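PDB 2Z73: rhodopsin from Todarodes pacificus, which detects dim light through bound 11-cis retinal, whose isomerization to all-trans changes the receptor's shape and signals through G-proteins to phospholipase C. Local coordinates for residues 101-112 with 177-187; 22-33 with 289-297. All blocks are in the same frame, centred on the assembly; numbering follows the deposited sequence.

Contact 1 of 2, residues 101-112 with 177-187; sequences WIFGFAACKVYG and YTLEGVLCNCS. With RET (retinal), chain D.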
loop_
_atom_site.group_PDB
_atom_site.type_symbol
_atom_site.label_atom_id
_atom_site.label_comp_id
_atom_site.label_asym_id
_atom_site.label_seq_id
_atom_site.Cartn_x
_atom_site.Cartn_y
_atom_site.Cartn_z
ATOM N N TRP A 101 10.660 14.828 -19.889
ATOM C CA TRP A 101 11.238 14.761 -18.550
ATOM C C TRP A 101 12.441 15.686 -18.506
ATOM O O TRP A 101 13.515 15.362 -19.021
ATOM C CB TRP A 101 11.675 13.329 -18.201
ATOM C CG TRP A 101 12.390 13.218 -16.864
ATOM C CD1 TRP A 101 13.720 13.426 -16.628
ATOM C CD2 TRP A 101 11.806 12.894 -15.595
ATOM N NE1 TRP A 101 14.000 13.250 -15.298
ATOM C CE2 TRP A 101 12.844 12.924 -14.638
ATOM C CE3 TRP A 101 10.502 12.583 -15.171
ATOM C CZ2 TRP A 101 12.624 12.653 -13.272
ATOM C CZ3 TRP A 101 10.281 12.312 -13.806
ATOM C CH2 TRP A 101 11.340 12.350 -12.880
ATOM N N ILE A 102 12.252 16.845 -17.889
ATOM C CA ILE A 102 13.291 17.872 -17.792
ATOM C C ILE A 102 14.078 17.887 -16.490
ATOM O O ILE A 102 14.761 18.866 -16.221
ATOM C CB ILE A 102 12.675 19.271 -17.913
ATOM C CG1 ILE A 102 11.668 19.474 -16.761
ATOM C CG2 ILE A 102 12.010 19.437 -19.267
ATOM C CD1 ILE A 102 11.221 20.905 -16.542
ATOM N N PHE A 103 14.010 16.831 -15.691
ATOM C CA PHE A 103 14.700 16.858 -14.407
ATOM C C PHE A 103 15.996 16.085 -14.287
ATOM O O PHE A 103 16.534 15.945 -13.190
ATOM C CB PHE A 103 13.726 16.443 -13.301
ATOM C CG PHE A 103 12.486 17.298 -13.243
ATOM C CD1 PHE A 103 12.545 18.603 -12.753
ATOM C CD2 PHE A 103 11.274 16.821 -13.731
ATOM C CE1 PHE A 103 11.411 19.419 -12.755
ATOM C CE2 PHE A 103 10.136 17.628 -13.739
ATOM C CZ PHE A 103 10.203 18.924 -13.255
ATOM N N GLY A 104 16.509 15.599 -15.412
ATOM C CA GLY A 104 17.766 14.873 -15.393
ATOM C C GLY A 104 17.718 13.428 -14.961
ATOM O O GLY A 104 16.754 12.978 -14.361
ATOM N N PHE A 105 18.794 12.707 -15.252
ATOM C CA PHE A 105 18.916 11.292 -14.920
ATOM C C PHE A 105 18.882 10.998 -13.428
ATOM O O PHE A 105 18.221 10.063 -12.997
ATOM C CB PHE A 105 20.197 10.725 -15.530
ATOM C CG PHE A 105 20.122 9.253 -15.842
ATOM C CD1 PHE A 105 21.280 8.511 -16.037
ATOM C CD2 PHE A 105 18.895 8.607 -15.935
ATOM C CE1 PHE A 105 21.219 7.153 -16.313
ATOM C CE2 PHE A 105 18.827 7.247 -16.214
ATOM C CZ PHE A 105 19.992 6.523 -16.402
ATOM N N ALA A 106 19.602 11.788 -12.638
ATOM C CA ALA A 106 19.642 11.594 -11.186
ATOM C C ALA A 106 18.237 11.629 -10.588
ATOM O O ALA A 106 17.896 10.810 -9.735
ATOM C CB ALA A 106 20.510 12.663 -10.537
ATOM N N ALA A 107 17.424 12.579 -11.035
ATOM C CA ALA A 107 16.066 12.683 -10.539
ATOM C C ALA A 107 15.284 11.434 -10.941
ATOM O O ALA A 107 14.535 10.877 -10.145
ATOM C CB ALA A 107 15.400 13.932 -11.095
ATOM N N CYS A 108 15.471 10.994 -12.177
ATOM C CA CYS A 108 14.807 9.802 -12.700
ATOM C C CYS A 108 15.099 8.612 -11.799
ATOM O O CYS A 108 14.191 7.883 -11.404
ATOM C CB CYS A 108 15.317 9.525 -14.117
ATOM S SG CYS A 108 14.666 8.080 -15.032
ATOM N N LYS A 109 16.371 8.422 -11.467
ATOM C CA LYS A 109 16.754 7.310 -10.606
ATOM C C LYS A 109 16.045 7.437 -9.261
ATOM O O LYS A 109 15.405 6.500 -8.785
ATOM C CB LYS A 109 18.268 7.295 -10.403
ATOM C CG LYS A 109 19.038 7.291 -11.706
ATOM C CD LYS A 109 20.522 7.224 -11.463
ATOM C CE LYS A 109 21.284 7.174 -12.775
ATOM N NZ LYS A 109 22.724 6.852 -12.566
ATOM N N VAL A 110 16.161 8.610 -8.653
ATOM C CA VAL A 110 15.518 8.857 -7.373
ATOM C C VAL A 110 14.033 8.577 -7.504
ATOM O O VAL A 110 13.419 7.954 -6.635
ATOM C CB VAL A 110 15.710 10.315 -6.928
ATOM C CG1 VAL A 110 14.701 10.663 -5.834
ATOM C CG2 VAL A 110 17.144 10.518 -6.430
ATOM N N TYR A 111 13.455 9.040 -8.605
ATOM C CA TYR A 111 12.033 8.848 -8.841
ATOM C C TYR A 111 11.702 7.366 -8.863
ATOM O O TYR A 111 10.920 6.883 -8.046
ATOM C CB TYR A 111 11.635 9.496 -10.157
ATOM C CG TYR A 111 10.168 9.397 -10.494
ATOM C CD1 TYR A 111 9.340 10.521 -10.432
ATOM C CD2 TYR A 111 9.606 8.186 -10.915
ATOM C CE1 TYR A 111 7.990 10.443 -10.783
ATOM C CE2 TYR A 111 8.259 8.100 -11.268
ATOM C CZ TYR A 111 7.462 9.229 -11.199
ATOM O OH TYR A 111 6.134 9.143 -11.533
ATOM N N GLY A 112 12.300 6.642 -9.799
ATOM C CA GLY A 112 12.030 5.218 -9.912
ATOM C C GLY A 112 12.328 4.426 -8.654
ATOM O O GLY A 112 11.565 3.538 -8.288
ATOM N N TYR A 177 16.885 2.234 -13.699
ATOM C CA TYR A 177 15.715 3.075 -13.580
ATOM C C TYR A 177 15.788 4.071 -14.722
ATOM O O TYR A 177 16.697 4.891 -14.791
ATOM C CB TYR A 177 15.718 3.793 -12.234
ATOM C CG TYR A 177 15.255 2.922 -11.095
ATOM C CD1 TYR A 177 13.965 2.396 -11.095
ATOM C CD2 TYR A 177 16.087 2.644 -10.007
ATOM C CE1 TYR A 177 13.501 1.620 -10.037
ATOM C CE2 TYR A 177 15.627 1.859 -8.932
ATOM C CZ TYR A 177 14.326 1.357 -8.959
ATOM O OH TYR A 177 13.819 0.624 -7.914
ATOM N N THR A 178 14.833 3.992 -15.631
ATOM C CA THR A 178 14.839 4.885 -16.766
ATOM C C THR A 178 13.416 5.257 -17.150
ATOM O O THR A 178 12.471 4.907 -16.440
ATOM C CB THR A 178 15.569 4.205 -17.956
ATOM O OG1 THR A 178 15.455 5.022 -19.124
ATOM C CG2 THR A 178 14.986 2.833 -18.227
ATOM N N LEU A 179 13.264 5.975 -18.258
ATOM C CA LEU A 179 11.943 6.385 -18.720
ATOM C C LEU A 179 11.143 5.211 -19.313
ATOM O O LEU A 179 11.709 4.207 -19.742
ATOM C CB LEU A 179 12.096 7.482 -19.769
ATOM C CG LEU A 179 12.974 8.670 -19.354
ATOM C CD1 LEU A 179 13.579 9.309 -20.605
ATOM C CD2 LEU A 179 12.167 9.689 -18.540
ATOM N N GLU A 180 9.822 5.342 -19.316
ATOM C CA GLU A 180 8.950 4.319 -19.874
ATOM C C GLU A 180 7.788 5.009 -20.582
ATOM O O GLU A 180 7.670 6.235 -20.540
ATOM C CB GLU A 180 8.419 3.383 -18.773
ATOM C CG GLU A 180 7.305 3.959 -17.905
ATOM C CD GLU A 180 6.828 2.968 -16.867
ATOM O OE1 GLU A 180 6.800 1.764 -17.185
ATOM O OE2 GLU A 180 6.468 3.387 -15.737
ATOM N N GLY A 181 6.948 4.217 -21.244
ATOM C CA GLY A 181 5.796 4.757 -21.941
ATOM C C GLY A 181 5.995 6.061 -22.685
ATOM O O GLY A 181 6.812 6.140 -23.600
ATOM N N VAL A 182 5.244 7.089 -22.307
ATOM C CA VAL A 182 5.346 8.379 -22.976
ATOM C C VAL A 182 6.583 9.165 -22.546
ATOM O O VAL A 182 6.764 10.320 -22.936
ATOM C CB VAL A 182 4.101 9.227 -22.738
ATOM C CG1 VAL A 182 2.896 8.564 -23.381
ATOM C CG2 VAL A 182 3.877 9.405 -21.252
ATOM N N LEU A 183 7.419 8.534 -21.722
ATOM C CA LEU A 183 8.662 9.145 -21.284
ATOM C C LEU A 183 8.544 10.368 -20.374
ATOM O O LEU A 183 9.311 11.309 -20.515
ATOM C CB LEU A 183 9.468 9.517 -22.523
ATOM C CG LEU A 183 9.500 8.394 -23.557
ATOM C CD1 LEU A 183 10.302 8.827 -24.777
ATOM C CD2 LEU A 183 10.111 7.146 -22.928
ATOM N N CYS A 184 7.590 10.361 -19.447
ATOM C CA CYS A 184 7.416 11.490 -18.538
ATOM C C CYS A 184 7.397 11.054 -17.088
ATOM O O CYS A 184 6.939 11.774 -16.210
ATOM C CB CYS A 184 6.157 12.283 -18.877
ATOM S SG CYS A 184 6.397 13.312 -20.328
ATOM N N ASN A 185 7.871 9.844 -16.855
ATOM C CA ASN A 185 7.988 9.334 -15.506
ATOM C C ASN A 185 9.007 8.219 -15.629
ATOM O O ASN A 185 9.335 7.789 -16.737
ATOM C CB ASN A 185 6.644 8.847 -14.938
ATOM C CG ASN A 185 6.219 7.505 -15.476
ATOM O OD1 ASN A 185 5.520 7.426 -16.484
ATOM N ND2 ASN A 185 6.640 6.431 -14.800
ATOM N N CYS A 186 9.543 7.773 -14.507
ATOM C CA CYS A 186 10.556 6.744 -14.556
ATOM C C CYS A 186 10.130 5.488 -13.828
ATOM O O CYS A 186 9.138 5.484 -13.113
ATOM C CB CYS A 186 11.871 7.320 -13.996
ATOM S SG CYS A 186 12.679 8.415 -15.226
ATOM N N SER A 187 10.864 4.408 -14.056
ATOM C CA SER A 187 10.582 3.120 -13.431
ATOM C C SER A 187 11.806 2.255 -13.689
ATOM O O SER A 187 12.813 2.752 -14.188
ATOM C CB SER A 187 9.346 2.484 -14.071
ATOM O OG SER A 187 8.976 1.299 -13.387
HETATM C C1 RET D . 6.378 -5.179 -9.291
HETATM C C2 RET D . 5.122 -6.061 -9.042
HETATM C C3 RET D . 3.975 -5.382 -8.313
HETATM C C4 RET D . 4.424 -4.688 -7.016
HETATM C C5 RET D . 5.673 -3.824 -7.204
HETATM C C6 RET D . 6.567 -4.024 -8.226
HETATM C C7 RET D . 7.799 -3.149 -8.413
HETATM C C8 RET D . 7.772 -1.816 -8.852
HETATM C C9 RET D . 8.833 -0.812 -9.019
HETATM C C10 RET D . 8.372 0.370 -9.447
HETATM C C11 RET D . 9.044 1.631 -9.678
HETATM C C12 RET D . 8.500 2.805 -10.120
HETATM C C13 RET D . 7.139 3.224 -10.637
HETATM C C14 RET D . 6.892 4.539 -10.922
HETATM C C15 RET D . 5.609 5.024 -11.443
HETATM C C16 RET D . 7.616 -6.075 -9.335
HETATM C C17 RET D . 6.213 -4.616 -10.741
HETATM C C18 RET D . 5.735 -2.771 -6.130
HETATM C C19 RET D . 10.273 -1.143 -8.680
HETATM C C20 RET D . 6.088 2.107 -10.820
#
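Cys-108 and Cys-186 join in a disulfide, SG to SG 2.0 Å, that ties the extracellular end of helix 104-112 to strand 186-187. The linked sulfurs form a bump, and the indole of Trp-101 lies across it: Cys-186 SG sits 4.5 Å from the centroid of the six-membered ring and 6° off its normal. Phe-103 CB lies over the opposite face, toward its rim, and Cys-184 O meets the edge near CE3, so the flat, wide ring fills the hollow between loop and bridge. Trp-101 NE1 donates to Gly-104 O at 2.9 Å, which holds the ring against turning. Leu-179 CD2 packs on Trp-101 CB.

Further along the helix, Gly-112 leaves a bare patch for the next bump. Tyr-177 lays one ring face over Gly-112 C, with CE1 3.2 Å from Gly-112 O; a side chain at Gly-112 would collide with CD1, which suits glycine to the place. The torsion of Tyr-177, CG beside the backbone N at chi1 -79°, brings the ring onto this patch, and its hydroxyl bonds to Ala-167 O.

Tyr-111 extends from the helix alongside the backbone of Asn-185 and Cys-186, its CE2 edge 3.3 Å from Cys-186 O and its OH against Asn-185 CB. That hydroxyl is hydrogen-bonded to Asn-87 O and Lys-305 NZ. The amide of Asn-185 is gripped at both ends: ND2 reaches the anti lone pair of Glu-180 OE2 at 3.2 Å and 163° and also donates to Cys-186 O from above its carbonyl plane, while OD1 accepts from Gln-298.

On the inner side Cys-186 O lies 3.3 Å from retinal C14. A two-stranded hairpin of the second extracellular loop, held to the third transmembrane helix by a disulfide and roofing the chromophore, is the plug characteristic of the rhodopsin pocket.

Contact 2 of 2, residues 22-33 with 289-297; sequences HWREFDQVPDAV and LEWVTPYAA
Trp-23 and Pro-294 bring their CA atoms to 7.2 Å where the N-terminal segment 22-33 runs past the inverse gamma turn centred on Val-292 and the first turn of helix 294-297. This joins the extracellular tail of the receptor to the start of its seventh transmembrane helix.

That turn presents Val-292 O to His-22, whose NE2 donates at 2.7 Å, in the plane of both the ring and the carbonyl, though bent to 142°. With CG anti to the backbone N (chi1 171°), the imidazole swings across to the turn, and Leu-289 CD1 rests over the ring face, 3.7 Å from the centroid, as a CH-pi contact. Histidine thus offers both an N-H and a flat apolar surface; a leucine in its place would probably leave Val-292 O without this donor and Leu-289 without a ring face to lie on.

Trp-23 rests its CH2 corner against Val-292 CG1 and Ala-297 CB, each 3.6 Å away, and the small alanine makes room for that wide ring. Phe-26 offers a face to Pro-294, whose CD stands 3.5 Å from the centroid, while Glu-25 CG covers the opposite face. Proline suits this first helical turn, which needs no N-H from it, and its rigid ring holds CD over the aromatic face. Just before it, Thr-293 caps the helix through OG1, accepting from Ala-296 N.

Farther along, Tyr-295 carries its ring end to Val-29, Pro-30 and Val-33: Val-29 CG1 and Val-33 CG1 both pack on CE2, and Pro-30 CD lies 3.6 Å from Tyr-295 OH.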
loop_
_atom_site.group_PDB
_atom_site.type_symbol
_atom_site.label_atom_id
_atom_site.label_comp_id
_atom_site.label_asym_id
_atom_site.label_seq_id
_atom_site.Cartn_x
_atom_site.Cartn_y
_atom_site.Cartn_z
ATOM N N HIS A 22 13.049 0.743 -27.945
ATOM C CA HIS A 22 11.668 0.302 -27.975
ATOM C C HIS A 22 10.645 1.420 -27.900
ATOM O O HIS A 22 9.644 1.391 -28.614
ATOM C CB HIS A 22 11.382 -0.681 -26.853
ATOM C CG HIS A 22 9.930 -0.994 -26.717
ATOM N ND1 HIS A 22 9.170 -1.438 -27.777
ATOM C CD2 HIS A 22 9.082 -0.876 -25.669
ATOM C CE1 HIS A 22 7.916 -1.580 -27.389
ATOM N NE2 HIS A 22 7.835 -1.245 -26.114
ATOM N N TRP A 23 10.877 2.401 -27.037
ATOM C CA TRP A 23 9.925 3.505 -26.901
ATOM C C TRP A 23 10.094 4.528 -28.016
ATOM O O TRP A 23 9.241 5.381 -28.232
ATOM C CB TRP A 23 10.101 4.202 -25.541
ATOM C CG TRP A 23 9.947 3.296 -24.345
ATOM C CD1 TRP A 23 10.911 2.976 -23.438
ATOM C CD2 TRP A 23 8.765 2.597 -23.932
ATOM N NE1 TRP A 23 10.408 2.123 -22.489
ATOM C CE2 TRP A 23 9.093 1.874 -22.770
ATOM C CE3 TRP A 23 7.463 2.510 -24.435
ATOM C CZ2 TRP A 23 8.166 1.073 -22.097
ATOM C CZ3 TRP A 23 6.537 1.711 -23.770
ATOM C CH2 TRP A 23 6.895 1.002 -22.610
ATOM N N ARG A 24 11.198 4.419 -28.738
ATOM C CA ARG A 24 11.519 5.347 -29.812
ATOM C C ARG A 24 10.825 5.093 -31.134
ATOM O O ARG A 24 10.737 5.988 -31.966
ATOM C CB ARG A 24 13.032 5.348 -30.010
ATOM C CG ARG A 24 13.759 5.857 -28.785
ATOM C CD ARG A 24 15.097 5.206 -28.558
ATOM N NE ARG A 24 16.064 5.480 -29.613
ATOM C CZ ARG A 24 17.385 5.426 -29.439
ATOM N NH1 ARG A 24 17.898 5.118 -28.249
ATOM N NH2 ARG A 24 18.197 5.661 -30.466
ATOM N N GLU A 25 10.324 3.886 -31.341
ATOM C CA GLU A 25 9.680 3.585 -32.605
ATOM C C GLU A 25 8.230 4.052 -32.685
ATOM O O GLU A 25 7.619 4.022 -33.750
ATOM C CB GLU A 25 9.752 2.082 -32.877
ATOM C CG GLU A 25 8.704 1.286 -32.156
ATOM C CD GLU A 25 8.966 -0.190 -32.237
ATOM O OE1 GLU A 25 7.984 -0.963 -32.235
ATOM O OE2 GLU A 25 10.149 -0.582 -32.294
ATOM N N PHE A 26 7.678 4.505 -31.572
ATOM C CA PHE A 26 6.290 4.933 -31.571
ATOM C C PHE A 26 6.093 6.394 -31.896
ATOM O O PHE A 26 7.014 7.198 -31.779
ATOM C CB PHE A 26 5.651 4.623 -30.219
ATOM C CG PHE A 26 5.731 3.176 -29.844
ATOM C CD1 PHE A 26 4.858 2.242 -30.401
ATOM C CD2 PHE A 26 6.703 2.731 -28.955
ATOM C CE1 PHE A 26 4.954 0.893 -30.075
ATOM C CE2 PHE A 26 6.801 1.380 -28.627
ATOM C CZ PHE A 26 5.922 0.461 -29.190
ATOM N N ASP A 27 4.882 6.722 -32.336
ATOM C CA ASP A 27 4.533 8.091 -32.654
ATOM C C ASP A 27 4.237 8.738 -31.323
ATOM O O ASP A 27 3.929 8.055 -30.346
ATOM C CB ASP A 27 3.280 8.168 -33.529
ATOM C CG ASP A 27 3.525 7.721 -34.955
ATOM O OD1 ASP A 27 4.639 7.934 -35.481
ATOM O OD2 ASP A 27 2.589 7.172 -35.562
ATOM N N GLN A 28 4.319 10.058 -31.275
ATOM C CA GLN A 28 4.059 10.756 -30.036
ATOM C C GLN A 28 2.573 10.912 -29.791
ATOM O O GLN A 28 1.850 11.445 -30.634
ATOM C CB GLN A 28 4.725 12.120 -30.058
ATOM C CG GLN A 28 4.489 12.906 -28.803
ATOM C CD GLN A 28 5.298 14.170 -28.781
ATOM O OE1 GLN A 28 5.377 14.880 -29.781
ATOM N NE2 GLN A 28 5.902 14.466 -27.637
ATOM N N VAL A 29 2.122 10.444 -28.629
ATOM C CA VAL A 29 0.722 10.538 -28.247
ATOM C C VAL A 29 0.297 11.998 -28.303
ATOM O O VAL A 29 1.122 12.895 -28.201
ATOM C CB VAL A 29 0.499 9.984 -26.824
ATOM C CG1 VAL A 29 0.981 8.538 -26.758
ATOM C CG2 VAL A 29 1.230 10.853 -25.790
ATOM N N PRO A 30 -1.005 12.253 -28.467
ATOM C CA PRO A 30 -1.561 13.606 -28.548
ATOM C C PRO A 30 -1.345 14.459 -27.294
ATOM O O PRO A 30 -1.198 13.936 -26.191
ATOM C CB PRO A 30 -3.045 13.351 -28.808
ATOM C CG PRO A 30 -3.058 12.000 -29.463
ATOM C CD PRO A 30 -2.063 11.246 -28.644
ATOM N N ASP A 31 -1.353 15.777 -27.472
ATOM C CA ASP A 31 -1.172 16.706 -26.360
ATOM C C ASP A 31 -2.161 16.420 -25.231
ATOM O O ASP A 31 -1.784 16.335 -24.061
ATOM C CB ASP A 31 -1.378 18.143 -26.828
ATOM C CG ASP A 31 -0.324 18.597 -27.812
ATOM O OD1 ASP A 31 0.563 17.795 -28.161
ATOM O OD2 ASP A 31 -0.388 19.768 -28.242
ATOM N N ALA A 32 -3.431 16.282 -25.592
ATOM C CA ALA A 32 -4.476 16.033 -24.619
ATOM C C ALA A 32 -4.150 14.859 -23.718
ATOM O O ALA A 32 -4.571 14.828 -22.561
ATOM C CB ALA A 32 -5.794 15.792 -25.331
ATOM N N VAL A 33 -3.401 13.893 -24.239
ATOM C CA VAL A 33 -3.058 12.720 -23.446
ATOM C C VAL A 33 -2.000 13.048 -22.402
ATOM O O VAL A 33 -2.040 12.540 -21.277
ATOM C CB VAL A 33 -2.530 11.574 -24.328
ATOM C CG1 VAL A 33 -2.149 10.384 -23.455
ATOM C CG2 VAL A 33 -3.584 11.173 -25.345
ATOM N N LEU A 289 7.202 -8.164 -26.893
ATOM C CA LEU A 289 7.470 -6.765 -26.606
ATOM C C LEU A 289 6.600 -5.878 -27.481
ATOM O O LEU A 289 6.351 -4.729 -27.138
ATOM C CB LEU A 289 8.939 -6.427 -26.865
ATOM C CG LEU A 289 9.348 -4.950 -26.691
ATOM C CD1 LEU A 289 9.287 -4.562 -25.205
ATOM C CD2 LEU A 289 10.756 -4.739 -27.239
ATOM N N GLU A 290 6.139 -6.408 -28.613
ATOM C CA GLU A 290 5.315 -5.610 -29.514
ATOM C C GLU A 290 3.975 -5.284 -28.889
ATOM O O GLU A 290 3.230 -4.449 -29.398
ATOM C CB GLU A 290 5.114 -6.300 -30.873
ATOM C CG GLU A 290 4.787 -7.780 -30.817
ATOM C CD GLU A 290 6.026 -8.647 -30.675
ATOM O OE1 GLU A 290 5.886 -9.887 -30.611
ATOM O OE2 GLU A 290 7.139 -8.088 -30.634
ATOM N N TRP A 291 3.675 -5.943 -27.776
ATOM C CA TRP A 291 2.424 -5.686 -27.071
ATOM C C TRP A 291 2.585 -4.445 -26.202
ATOM O O TRP A 291 1.670 -3.631 -26.073
ATOM C CB TRP A 291 2.049 -6.877 -26.185
ATOM C CG TRP A 291 1.575 -8.076 -26.944
ATOM C CD1 TRP A 291 1.216 -8.123 -28.261
ATOM C CD2 TRP A 291 1.352 -9.389 -26.420
ATOM N NE1 TRP A 291 0.779 -9.384 -28.588
ATOM C CE2 TRP A 291 0.851 -10.181 -27.477
ATOM C CE3 TRP A 291 1.523 -9.973 -25.159
ATOM C CZ2 TRP A 291 0.519 -11.531 -27.313
ATOM C CZ3 TRP A 291 1.192 -11.319 -24.993
ATOM C CH2 TRP A 291 0.694 -12.081 -26.068
ATOM N N VAL A 292 3.768 -4.307 -25.614
ATOM C CA VAL A 292 4.061 -3.191 -24.735
ATOM C C VAL A 292 4.114 -1.861 -25.462
ATOM O O VAL A 292 5.183 -1.309 -25.684
ATOM C CB VAL A 292 5.390 -3.404 -23.994
ATOM C CG1 VAL A 292 5.544 -2.365 -22.909
ATOM C CG2 VAL A 292 5.440 -4.799 -23.402
ATOM N N THR A 293 2.947 -1.350 -25.835
ATOM C CA THR A 293 2.843 -0.064 -26.513
ATOM C C THR A 293 2.795 1.063 -25.481
ATOM O O THR A 293 2.592 0.820 -24.280
ATOM C CB THR A 293 1.554 0.028 -27.331
ATOM O OG1 THR A 293 0.436 -0.223 -26.468
ATOM C CG2 THR A 293 1.561 -0.975 -28.465
ATOM N N PRO A 294 2.963 2.316 -25.939
ATOM C CA PRO A 294 2.935 3.493 -25.064
ATOM C C PRO A 294 1.783 3.460 -24.055
ATOM O O PRO A 294 2.004 3.710 -22.880
ATOM C CB PRO A 294 2.818 4.642 -26.051
ATOM C CG PRO A 294 3.638 4.157 -27.190
ATOM C CD PRO A 294 3.196 2.720 -27.337
ATOM N N TYR A 295 0.569 3.149 -24.518
ATOM C CA TYR A 295 -0.603 3.069 -23.641
ATOM C C TYR A 295 -0.600 1.754 -22.864
ATOM O O TYR A 295 -1.066 1.694 -21.727
ATOM C CB TYR A 295 -1.908 3.149 -24.435
ATOM C CG TYR A 295 -2.144 4.453 -25.160
ATOM C CD1 TYR A 295 -2.558 4.458 -26.496
ATOM C CD2 TYR A 295 -1.949 5.681 -24.529
ATOM C CE1 TYR A 295 -2.764 5.643 -27.185
ATOM C CE2 TYR A 295 -2.157 6.888 -25.216
ATOM C CZ TYR A 295 -2.563 6.852 -26.542
ATOM O OH TYR A 295 -2.767 8.024 -27.238
ATOM N N ALA A 296 -0.084 0.701 -23.489
ATOM C CA ALA A 296 -0.038 -0.610 -22.851
ATOM C C ALA A 296 0.678 -0.512 -21.516
ATOM O O ALA A 296 0.310 -1.178 -20.540
ATOM C CB ALA A 296 0.677 -1.614 -23.752
ATOM N N ALA A 297 1.712 0.323 -21.481
ATOM C CA ALA A 297 2.485 0.514 -20.266
ATOM C C ALA A 297 1.939 1.699 -19.472
ATOM O O ALA A 297 1.603 1.562 -18.293
ATOM C CB ALA A 297 3.956 0.724 -20.615
#

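In the fold
Contact 1 is nested, along the chain, inside the long loop that contact 2 closes, and the two centres lie about 16 Å apart on the extracellular side. They also touch directly. Trp-23 of segment 22-33 lies against the hairpin turn, its CZ2 3.5 Å from Gly-181 N, and Val-29 CG2 meets Val-182 CG1 at 3.7 Å. The layers therefore stack outward from the chromophore: the hairpin of contact 1 touches retinal, and the N-terminal segment of contact 2 packs on the hairpin. Contact 2 stays farther from the pocket, with the side chain of Ala-297 about 10 Å from retinal, but its helix continues to Lys-305, the retinal-bearing lysine.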